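Local coordinates for structural protein (unclassified Rudivirus, PDB 6WQ0) that self-assembles into the helical, filamentous nucleocapsid of an archaeal rod-shaped virus, wrapping around the viral DNA and maintaining it in A-form, at residues A61-Y66 with P115-A120; Q77-K82 with A120-I125. One frame throughout, in Å; residues are numbered along the deposited sequence.

Overall arrangement
Both contacts are made by helix 115-126, with contact 1 on its first turns and contact 2 on its later ones; Ala120 belongs to both. Their centres lie about 9 Å apart. Contact 1 joins this helix to the end of helix 50-64, and contact 2 joins it to helix 71-89, the next helix in the chain after 50-64. Packing connects the two sites directly: Leu118 CD2 is 3.6 Å from Tyr79 CD2, and Val62 CG2 is 3.7 Å from Ile124 CB. Residues 77-82 of contact 2 touch nucleotides of both DNA strands, and contact 1 is also near, its nearest atom about 4 Å from nucleic acid.

Contact 1 of 2, residues A61-Y66 with P115-A120; sequences AVLTQY and PEILDA
A helix-on-helix seam brings Val62, Leu63 and Tyr66, at the end of helix 50-64 and in the turn after it, against Glu116, Ile117 and Ala120 on the first turns of helix 115-126. The closest alpha-carbon pairs are Val62 with Ala120 and Tyr66 with Ile117, so the chains run in opposite senses here.

Tyr66 loses the most surface. Its CG lies anti to the carbonyl carbon (chi1 -83°), and the ring reaches across to three partners. Glu116 comes to the ring edge, near its plane, with OE2 3.7 Å from Tyr66 CE2; the carboxylate stands almost perpendicular to the ring, at 87°. The extended Glu116 chain brings that group to the edge. Ile117 lies obliquely to the ring, its CG1 4.0 Å from Tyr66 CD2, and the two side chains lie alongside one another, pointing opposite ways. Ala120 CB is 3.8 Å from Tyr66 OH and equally 3.8 Å from Val62 CG1, which places this methyl between valine and phenol.

Deeper in the seam, Leu63 lies roughly perpendicular to Ile117, with Leu63 CD2 3.7 Å from Ile117 CG2. Tyr76 of helix 71-89 packs on both. Aliphatic contacts inside, with Tyr66 and Glu116 at the exposed side, fit the all-helical fold of this rudiviral coat protein, where helix 115-126 packs on helices 50-64 and 71-89.

Contact 2 of 2, residues Q77-K82 with A120-I125; sequences QGYGLK and AVTNII. With nucleotides of chain A; nucleotides of chain B.
Tyr79 and Gly80 meet Val121, Thr122 and Ile125 where the axes of segments 77-82 and 120-125 approach to 9.8 Å and, running in broadly the same direction, cross at -38°. Gly80 supplies only backbone: its CA lies 3.6 Å from Ile125 CD1 and 3.9 Å from Val121 CG1, so two branched side chains rest directly on the helix surface. Val121 CG1 also reaches the edge of the Tyr79 ring, near its plane, 4.0 Å from CD2. At the far end of that ring, Tyr79 OH is 3.8 Å from Thr122 CB. Tyr79 reaches this far because its CG is anti to the backbone N (chi1 172°), which directs the ring to helix 115-126.

In the next shell, Leu103 and Lys104 of helix 94-111 touch Tyr79, while Val59 and Val55 of helix 50-64 pack on Val121 and Ile125.

Other residues of 77-82 meet the DNA. Gly78 CA is 3.6 Å from C1' of DT144 in chain A, and Leu81 CD1 is 3.5 Å from O2 of that nucleotide. Gln77 NE2 approaches O3' of DT159 in chain B at 3.3 Å, and the aliphatic part of Lys82 runs beside the phosphate of DA145 in chain A. Helix packing is thus mostly carbon on carbon, and Gly78 and Leu81 set carbon against the DNA, while Gln77 and Lys82 lie beside backbone oxygens, consistent with non-specific desolvation together with phosphate coordination by positively charged residues.

Contact 1 of 2, residues A61-Y66 with P115-A120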
ATOM      1  N   ALA C  61      34.555  33.297 -75.878  1.00 23.12           N
ATOM      2  CA  ALA C  61      34.253  34.288 -76.908  1.00 23.12           C
ATOM      3  C   ALA C  61      35.342  34.336 -77.973  1.00 23.12           C
ATOM      4  O   ALA C  61      35.054  34.492 -79.162  1.00 23.12           O
ATOM      5  CB  ALA C  61      34.066  35.659 -76.268  1.00 23.12           C
ATOM      6  N   VAL C  62      36.604  34.211 -77.562  1.00 23.98           N
ATOM      7  CA  VAL C  62      37.701  34.249 -78.529  1.00 23.98           C
ATOM      8  C   VAL C  62      37.698  32.998 -79.399  1.00 23.98           C
ATOM      9  O   VAL C  62      37.931  33.064 -80.611  1.00 23.98           O
ATOM     10  CB  VAL C  62      39.049  34.429 -77.807  1.00 23.98           C
ATOM     11  CG1 VAL C  62      40.199  34.205 -78.764  1.00 23.98           C
ATOM     12  CG2 VAL C  62      39.140  35.806 -77.196  1.00 23.98           C
ATOM     13  N   LEU C  63      37.427  31.840 -78.797  1.00 22.85           N
ATOM     14  CA  LEU C  63      37.503  30.575 -79.519  1.00 22.85           C
ATOM     15  C   LEU C  63      36.397  30.455 -80.555  1.00 22.85           C
ATOM     16  O   LEU C  63      36.603  29.859 -81.615  1.00 22.85           O
ATOM     17  CB  LEU C  63      37.434  29.403 -78.542  1.00 22.85           C
ATOM     18  CG  LEU C  63      38.634  29.105 -77.643  1.00 22.85           C
ATOM     19  CD1 LEU C  63      38.347  27.905 -76.762  1.00 22.85           C
ATOM     20  CD2 LEU C  63      39.876  28.884 -78.469  1.00 22.85           C
ATOM     21  N   THR C  64      35.214  31.003 -80.267  1.00 23.53           N
ATOM     22  CA  THR C  64      34.130  30.938 -81.244  1.00 23.53           C
ATOM     23  C   THR C  64      34.427  31.780 -82.482  1.00 23.53           C
ATOM     24  O   THR C  64      33.879  31.512 -83.554  1.00 23.53           O
ATOM     25  CB  THR C  64      32.813  31.367 -80.599  1.00 23.53           C
ATOM     26  OG1 THR C  64      32.661  30.699 -79.346  1.00 23.53           O
ATOM     27  CG2 THR C  64      31.635  31.000 -81.476  1.00 23.53           C
ATOM     28  N   GLN C  65      35.289  32.792 -82.363  1.00 26.45           N
ATOM     29  CA  GLN C  65      35.716  33.572 -83.518  1.00 26.45           C
ATOM     30  C   GLN C  65      36.745  32.853 -84.375  1.00 26.45           C
ATOM     31  O   GLN C  65      37.081  33.352 -85.451  1.00 26.45           O
ATOM     32  CB  GLN C  65      36.307  34.906 -83.075  1.00 26.45           C
ATOM     33  CG  GLN C  65      35.345  35.814 -82.346  1.00 26.45           C
ATOM     34  CD  GLN C  65      36.038  37.023 -81.756  1.00 26.45           C
ATOM     35  OE1 GLN C  65      37.246  37.191 -81.906  1.00 26.45           O
ATOM     36  NE2 GLN C  65      35.276  37.870 -81.076  1.00 26.45           N
ATOM     37  N   TYR C  66      37.259  31.714 -83.929  1.00 26.81           N
ATOM     38  CA  TYR C  66      38.264  30.981 -84.675  1.00 26.81           C
ATOM     39  C   TYR C  66      37.787  29.621 -85.158  1.00 26.81           C
ATOM     40  O   TYR C  66      38.545  28.931 -85.848  1.00 26.81           O
ATOM     41  CB  TYR C  66      39.534  30.804 -83.827  1.00 26.81           C
ATOM     42  CG  TYR C  66      40.454  32.005 -83.857  1.00 26.81           C
ATOM     43  CD1 TYR C  66      40.161  33.146 -83.129  1.00 26.81           C
ATOM     44  CD2 TYR C  66      41.612  31.998 -84.615  1.00 26.81           C
ATOM     45  CE1 TYR C  66      40.994  34.244 -83.157  1.00 26.81           C
ATOM     46  CE2 TYR C  66      42.450  33.089 -84.648  1.00 26.81           C
ATOM     47  CZ  TYR C  66      42.138  34.209 -83.916  1.00 26.81           C
ATOM     48  OH  TYR C  66      42.973  35.300 -83.950  1.00 26.81           O
ATOM     49  N   PRO C 115      49.783  28.086 -82.628  1.00 28.83           N
ATOM     50  CA  PRO C 115      50.378  29.330 -82.111  1.00 28.83           C
ATOM     51  C   PRO C 115      49.483  30.550 -82.266  1.00 28.83           C
ATOM     52  O   PRO C 115      49.491  31.428 -81.397  1.00 28.83           O
ATOM     53  CB  PRO C 115      51.665  29.460 -82.935  1.00 28.83           C
ATOM     54  CG  PRO C 115      51.985  28.077 -83.351  1.00 28.83           C
ATOM     55  CD  PRO C 115      50.676  27.399 -83.572  1.00 28.83           C
ATOM     56  N   GLU C 116      48.709  30.626 -83.350  1.00 29.78           N
ATOM     57  CA  GLU C 116      47.850  31.783 -83.583  1.00 29.78           C
ATOM     58  C   GLU C 116      46.755  31.895 -82.526  1.00 29.78           C
ATOM     59  O   GLU C 116      46.522  32.976 -81.970  1.00 29.78           O
ATOM     60  CB  GLU C 116      47.244  31.691 -84.980  1.00 29.78           C
ATOM     61  CG  GLU C 116      46.372  32.862 -85.370  1.00 29.78           C
ATOM     62  CD  GLU C 116      45.790  32.709 -86.759  1.00 29.78           C
ATOM     63  OE1 GLU C 116      46.050  31.668 -87.400  1.00 29.78           O
ATOM     64  OE2 GLU C 116      45.072  33.623 -87.212  1.00 29.78           O
ATOM     65  N   ILE C 117      46.074  30.787 -82.230  1.00 26.91           N
ATOM     66  CA  ILE C 117      45.030  30.818 -81.212  1.00 26.91           C
ATOM     67  C   ILE C 117      45.630  31.007 -79.825  1.00 26.91           C
ATOM     68  O   ILE C 117      45.015  31.640 -78.961  1.00 26.91           O
ATOM     69  CB  ILE C 117      44.171  29.546 -81.299  1.00 26.91           C
ATOM     70  CG1 ILE C 117      43.833  29.246 -82.756  1.00 26.91           C
ATOM     71  CG2 ILE C 117      42.899  29.702 -80.490  1.00 26.91           C
ATOM     72  CD1 ILE C 117      42.864  28.122 -82.931  1.00 26.91           C
ATOM     73  N   LEU C 118      46.830  30.478 -79.583  1.00 26.75           N
ATOM     74  CA  LEU C 118      47.496  30.736 -78.311  1.00 26.75           C
ATOM     75  C   LEU C 118      47.788  32.221 -78.140  1.00 26.75           C
ATOM     76  O   LEU C 118      47.611  32.775 -77.049  1.00 26.75           O
ATOM     77  CB  LEU C 118      48.781  29.917 -78.212  1.00 26.75           C
ATOM     78  CG  LEU C 118      48.617  28.425 -77.928  1.00 26.75           C
ATOM     79  CD1 LEU C 118      49.948  27.810 -77.585  1.00 26.75           C
ATOM     80  CD2 LEU C 118      47.635  28.204 -76.806  1.00 26.75           C
ATOM     81  N   ASP C 119      48.218  32.884 -79.215  1.00 28.23           N
ATOM     82  CA  ASP C 119      48.431  34.326 -79.165  1.00 28.23           C
ATOM     83  C   ASP C 119      47.128  35.071 -78.912  1.00 28.23           C
ATOM     84  O   ASP C 119      47.101  36.033 -78.139  1.00 28.23           O
ATOM     85  CB  ASP C 119      49.078  34.813 -80.458  1.00 28.23           C
ATOM     86  CG  ASP C 119      50.464  34.261 -80.655  1.00 28.23           C
ATOM     87  OD1 ASP C 119      50.933  33.513 -79.776  1.00 28.23           O
ATOM     88  OD2 ASP C 119      51.089  34.570 -81.687  1.00 28.23           O
ATOM     89  N   ALA C 120      46.037  34.642 -79.549  1.00 26.90           N
ATOM     90  CA  ALA C 120      44.751  35.297 -79.324  1.00 26.90           C
ATOM     91  C   ALA C 120      44.291  35.153 -77.876  1.00 26.90           C
ATOM     92  O   ALA C 120      43.773  36.107 -77.280  1.00 26.90           O
ATOM     93  CB  ALA C 120      43.699  34.734 -80.276  1.00 26.90           C
TER

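Contact 2 of 2, residues Q77-K82 with A120-I125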
ATOM      1  N   GLN C  77      41.296  26.464 -73.465  1.00 20.86           N
ATOM      2  CA  GLN C  77      40.774  26.776 -72.143  1.00 20.86           C
ATOM      3  C   GLN C  77      41.814  26.470 -71.082  1.00 20.86           C
ATOM      4  O   GLN C  77      42.178  27.348 -70.289  1.00 20.86           O
ATOM      5  CB  GLN C  77      39.487  26.000 -71.879  1.00 20.86           C
ATOM      6  CG  GLN C  77      38.270  26.561 -72.585  1.00 20.86           C
ATOM      7  CD  GLN C  77      37.768  27.846 -71.969  1.00 20.86           C
ATOM      8  OE1 GLN C  77      38.228  28.263 -70.915  1.00 20.86           O
ATOM      9  NE2 GLN C  77      36.815  28.478 -72.625  1.00 20.86           N
ATOM     10  N   GLY C  78      42.371  25.257 -71.115  1.00 20.41           N
ATOM     11  CA  GLY C  78      43.405  24.913 -70.163  1.00 20.41           C
ATOM     12  C   GLY C  78      44.547  25.901 -70.202  1.00 20.41           C
ATOM     13  O   GLY C  78      44.914  26.473 -69.171  1.00 20.41           O
ATOM     14  N   TYR C  79      45.062  26.185 -71.402  1.00 21.86           N
ATOM     15  CA  TYR C  79      46.145  27.150 -71.517  1.00 21.86           C
ATOM     16  C   TYR C  79      45.751  28.458 -70.857  1.00 21.86           C
ATOM     17  O   TYR C  79      46.463  28.961 -69.978  1.00 21.86           O
ATOM     18  CB  TYR C  79      46.509  27.374 -72.984  1.00 21.86           C
ATOM     19  CG  TYR C  79      47.494  28.497 -73.200  1.00 21.86           C
ATOM     20  CD1 TYR C  79      48.853  28.297 -73.018  1.00 21.86           C
ATOM     21  CD2 TYR C  79      47.067  29.759 -73.588  1.00 21.86           C
ATOM     22  CE1 TYR C  79      49.749  29.317 -73.212  1.00 21.86           C
ATOM     23  CE2 TYR C  79      47.959  30.782 -73.782  1.00 21.86           C
ATOM     24  CZ  TYR C  79      49.298  30.555 -73.595  1.00 21.86           C
ATOM     25  OH  TYR C  79      50.185  31.582 -73.792  1.00 21.86           O
ATOM     26  N   GLY C  80      44.571  28.975 -71.207  1.00 20.32           N
ATOM     27  CA  GLY C  80      44.127  30.219 -70.615  1.00 20.32           C
ATOM     28  C   GLY C  80      44.171  30.168 -69.106  1.00 20.32           C
ATOM     29  O   GLY C  80      44.807  31.010 -68.467  1.00 20.32           O
ATOM     30  N   LEU C  81      43.570  29.131 -68.519  1.00 19.45           N
ATOM     31  CA  LEU C  81      43.541  29.059 -67.068  1.00 19.45           C
ATOM     32  C   LEU C  81      44.950  28.989 -66.514  1.00 19.45           C
ATOM     33  O   LEU C  81      45.282  29.720 -65.576  1.00 19.45           O
ATOM     34  CB  LEU C  81      42.714  27.860 -66.614  1.00 19.45           C
ATOM     35  CG  LEU C  81      41.232  27.876 -66.984  1.00 19.45           C
ATOM     36  CD1 LEU C  81      40.581  26.581 -66.563  1.00 19.45           C
ATOM     37  CD2 LEU C  81      40.534  29.056 -66.353  1.00 19.45           C
ATOM     38  N   LYS C  82      45.806  28.187 -67.148  1.00 19.70           N
ATOM     39  CA  LYS C  82      47.203  28.120 -66.751  1.00 19.70           C
ATOM     40  C   LYS C  82      47.811  29.512 -66.691  1.00 19.70           C
ATOM     41  O   LYS C  82      48.369  29.908 -65.660  1.00 19.70           O
ATOM     42  CB  LYS C  82      47.967  27.227 -67.727  1.00 19.70           C
ATOM     43  CG  LYS C  82      49.306  26.748 -67.244  1.00 19.70           C
ATOM     44  CD  LYS C  82      49.181  25.684 -66.199  1.00 19.70           C
ATOM     45  CE  LYS C  82      50.524  25.091 -65.846  1.00 19.70           C
ATOM     46  NZ  LYS C  82      51.069  24.349 -67.000  1.00 19.70           N
ATOM     47  N   ALA C 120      46.037  34.642 -79.549  1.00 26.90           N
ATOM     48  CA  ALA C 120      44.751  35.297 -79.324  1.00 26.90           C
ATOM     49  C   ALA C 120      44.291  35.153 -77.876  1.00 26.90           C
ATOM     50  O   ALA C 120      43.773  36.107 -77.280  1.00 26.90           O
ATOM     51  CB  ALA C 120      43.699  34.734 -80.276  1.00 26.90           C
ATOM     52  N   VAL C 121      44.487  33.973 -77.288  1.00 26.48           N
ATOM     53  CA  VAL C 121      44.068  33.743 -75.907  1.00 26.48           C
ATOM     54  C   VAL C 121      44.915  34.565 -74.942  1.00 26.48           C
ATOM     55  O   VAL C 121      44.392  35.229 -74.036  1.00 26.48           O
ATOM     56  CB  VAL C 121      44.126  32.242 -75.572  1.00 26.48           C
ATOM     57  CG1 VAL C 121      43.807  32.019 -74.114  1.00 26.48           C
ATOM     58  CG2 VAL C 121      43.148  31.479 -76.425  1.00 26.48           C
ATOM     59  N   THR C 122      46.238  34.534 -75.112  1.00 27.66           N
ATOM     60  CA  THR C 122      47.077  35.329 -74.225  1.00 27.66           C
ATOM     61  C   THR C 122      46.883  36.823 -74.444  1.00 27.66           C
ATOM     62  O   THR C 122      47.143  37.606 -73.527  1.00 27.66           O
ATOM     63  CB  THR C 122      48.547  34.940 -74.392  1.00 27.66           C
ATOM     64  OG1 THR C 122      49.345  35.655 -73.440  1.00 27.66           O
ATOM     65  CG2 THR C 122      49.022  35.257 -75.762  1.00 27.66           C
ATOM     66  N   ASN C 123      46.392  37.236 -75.611  1.00 27.88           N
ATOM     67  CA  ASN C 123      46.070  38.640 -75.819  1.00 27.88           C
ATOM     68  C   ASN C 123      44.793  39.030 -75.088  1.00 27.88           C
ATOM     69  O   ASN C 123      44.731  40.095 -74.470  1.00 27.88           O
ATOM     70  CB  ASN C 123      45.951  38.925 -77.314  1.00 27.88           C
ATOM     71  CG  ASN C 123      45.621  40.365 -77.610  1.00 27.88           C
ATOM     72  OD1 ASN C 123      46.508  41.189 -77.799  1.00 27.88           O
ATOM     73  ND2 ASN C 123      44.336  40.675 -77.669  1.00 27.88           N
ATOM     74  N   ILE C 124      43.761  38.186 -75.141  1.00 26.28           N
ATOM     75  CA  ILE C 124      42.546  38.521 -74.403  1.00 26.28           C
ATOM     76  C   ILE C 124      42.796  38.480 -72.899  1.00 26.28           C
ATOM     77  O   ILE C 124      42.108  39.166 -72.135  1.00 26.28           O
ATOM     78  CB  ILE C 124      41.375  37.604 -74.812  1.00 26.28           C
ATOM     79  CG1 ILE C 124      40.035  38.256 -74.468  1.00 26.28           C
ATOM     80  CG2 ILE C 124      41.452  36.258 -74.126  1.00 26.28           C
ATOM     81  CD1 ILE C 124      39.694  39.430 -75.316  1.00 26.28           C
ATOM     82  N   ILE C 125      43.777  37.702 -72.442  1.00 26.28           N
ATOM     83  CA  ILE C 125      43.998  37.595 -71.001  1.00 26.28           C
ATOM     84  C   ILE C 125      44.952  38.669 -70.491  1.00 26.28           C
ATOM     85  O   ILE C 125      44.623  39.403 -69.554  1.00 26.28           O
ATOM     86  CB  ILE C 125      44.502  36.193 -70.619  1.00 26.28           C
ATOM     87  CG1 ILE C 125      43.427  35.154 -70.918  1.00 26.28           C
ATOM     88  CG2 ILE C 125      44.855  36.138 -69.148  1.00 26.28           C
ATOM     89  CD1 ILE C 125      43.802  33.771 -70.503  1.00 26.28           C
TER
ATOM     90  P    DA A 145      46.782  24.035 -63.878  1.00 16.44           P
ATOM     91  OP1  DA A 145      48.017  24.749 -63.546  1.00 16.44           O
ATOM     92  OP2  DA A 145      46.595  22.653 -63.417  1.00 16.44           O
ATOM     93  O5'  DA A 145      45.546  24.871 -63.332  1.00 16.44           O
ATOM     94  C5'  DA A 145      45.450  26.252 -63.584  1.00 16.44           C
ATOM     95  C4'  DA A 145      44.063  26.757 -63.254  1.00 16.44           C
ATOM     96  O4'  DA A 145      43.089  25.940 -63.932  1.00 16.44           O
ATOM     97  C3'  DA A 145      43.662  26.649 -61.801  1.00 16.44           C
ATOM     98  O3'  DA A 145      44.173  27.732 -61.060  1.00 16.44           O
ATOM     99  C2'  DA A 145      42.150  26.715 -61.905  1.00 16.44           C
ATOM    100  C1'  DA A 145      41.895  25.911 -63.172  1.00 16.44           C
ATOM    101  N9   DA A 145      41.516  24.523 -62.921  1.00 16.44           N
ATOM    102  C8   DA A 145      42.243  23.399 -63.178  1.00 16.44           C
ATOM    103  N7   DA A 145      41.637  22.290 -62.841  1.00 16.44           N
ATOM    104  C5   DA A 145      40.427  22.721 -62.333  1.00 16.44           C
ATOM    105  C6   DA A 145      39.324  22.035 -61.806  1.00 16.44           C
ATOM    106  N6   DA A 145      39.264  20.709 -61.707  1.00 16.44           N
ATOM    107  N1   DA A 145      38.272  22.771 -61.391  1.00 16.44           N
ATOM    108  C2   DA A 145      38.338  24.096 -61.496  1.00 16.44           C
ATOM    109  N3   DA A 145      39.317  24.845 -61.972  1.00 16.44           N
ATOM    110  C4   DA A 145      40.338  24.090 -62.381  1.00 16.44           C
TER
ATOM    111  P    DT B 159      31.517  25.467 -67.777  1.00 18.41           P
ATOM    112  OP1  DT B 159      30.825  26.690 -68.209  1.00 18.41           O
ATOM    113  OP2  DT B 159      31.021  24.147 -68.197  1.00 18.41           O
ATOM    114  O5'  DT B 159      33.054  25.567 -68.187  1.00 18.41           O
ATOM    115  C5'  DT B 159      33.478  26.520 -69.136  1.00 18.41           C
ATOM    116  C4'  DT B 159      34.652  25.991 -69.928  1.00 18.41           C
ATOM    117  O4'  DT B 159      35.356  25.019 -69.141  1.00 18.41           O
ATOM    118  C3'  DT B 159      34.279  25.277 -71.220  1.00 18.41           C
ATOM    119  O3'  DT B 159      34.612  26.096 -72.332  1.00 18.41           O
ATOM    120  C2'  DT B 159      35.102  23.975 -71.203  1.00 18.41           C
ATOM    121  C1'  DT B 159      36.020  24.144 -70.007  1.00 18.41           C
ATOM    122  N1   DT B 159      36.287  22.866 -69.281  1.00 18.41           N
ATOM    123  C2   DT B 159      37.512  22.261 -69.404  1.00 18.41           C
ATOM    124  O2   DT B 159      38.417  22.714 -70.076  1.00 18.41           O
ATOM    125  N3   DT B 159      37.648  21.103 -68.702  1.00 18.41           N
ATOM    126  C4   DT B 159      36.707  20.499 -67.908  1.00 18.41           C
ATOM    127  O4   DT B 159      36.928  19.450 -67.322  1.00 18.41           O
ATOM    128  C5   DT B 159      35.439  21.180 -67.827  1.00 18.41           C
ATOM    129  C7   DT B 159      34.329  20.616 -66.997  1.00 18.41           C
ATOM    130  C6   DT B 159      35.294  22.316 -68.508  1.00 18.41           C
TER
ATOM    131  P    DT A 144      48.116  19.406 -67.226  1.00 18.65           P
ATOM    132  OP1  DT A 144      49.495  19.906 -67.147  1.00 18.65           O
ATOM    133  OP2  DT A 144      47.667  18.303 -66.363  1.00 18.65           O
ATOM    134  O5'  DT A 144      47.100  20.614 -66.985  1.00 18.65           O
ATOM    135  C5'  DT A 144      47.319  21.870 -67.603  1.00 18.65           C
ATOM    136  C4'  DT A 144      46.106  22.770 -67.452  1.00 18.65           C
ATOM    137  O4'  DT A 144      44.920  22.113 -67.949  1.00 18.65           O
ATOM    138  C3'  DT A 144      45.708  23.103 -66.043  1.00 18.65           C
ATOM    139  O3'  DT A 144      46.585  24.031 -65.467  1.00 18.65           O
ATOM    140  C2'  DT A 144      44.338  23.704 -66.303  1.00 18.65           C
ATOM    141  C1'  DT A 144      43.787  22.721 -67.333  1.00 18.65           C
ATOM    142  N1   DT A 144      42.929  21.686 -66.711  1.00 18.65           N
ATOM    143  C2   DT A 144      41.629  21.999 -66.413  1.00 18.65           C
ATOM    144  O2   DT A 144      41.130  23.079 -66.651  1.00 18.65           O
ATOM    145  N3   DT A 144      40.920  21.000 -65.828  1.00 18.65           N
ATOM    146  C4   DT A 144      41.369  19.747 -65.508  1.00 18.65           C
ATOM    147  O4   DT A 144      40.653  18.916 -64.980  1.00 18.65           O
ATOM    148  C5   DT A 144      42.739  19.479 -65.839  1.00 18.65           C
ATOM    149  C7   DT A 144      43.336  18.143 -65.529  1.00 18.65           C
ATOM    150  C6   DT A 144      43.449  20.452 -66.411  1.00 18.65           C
TER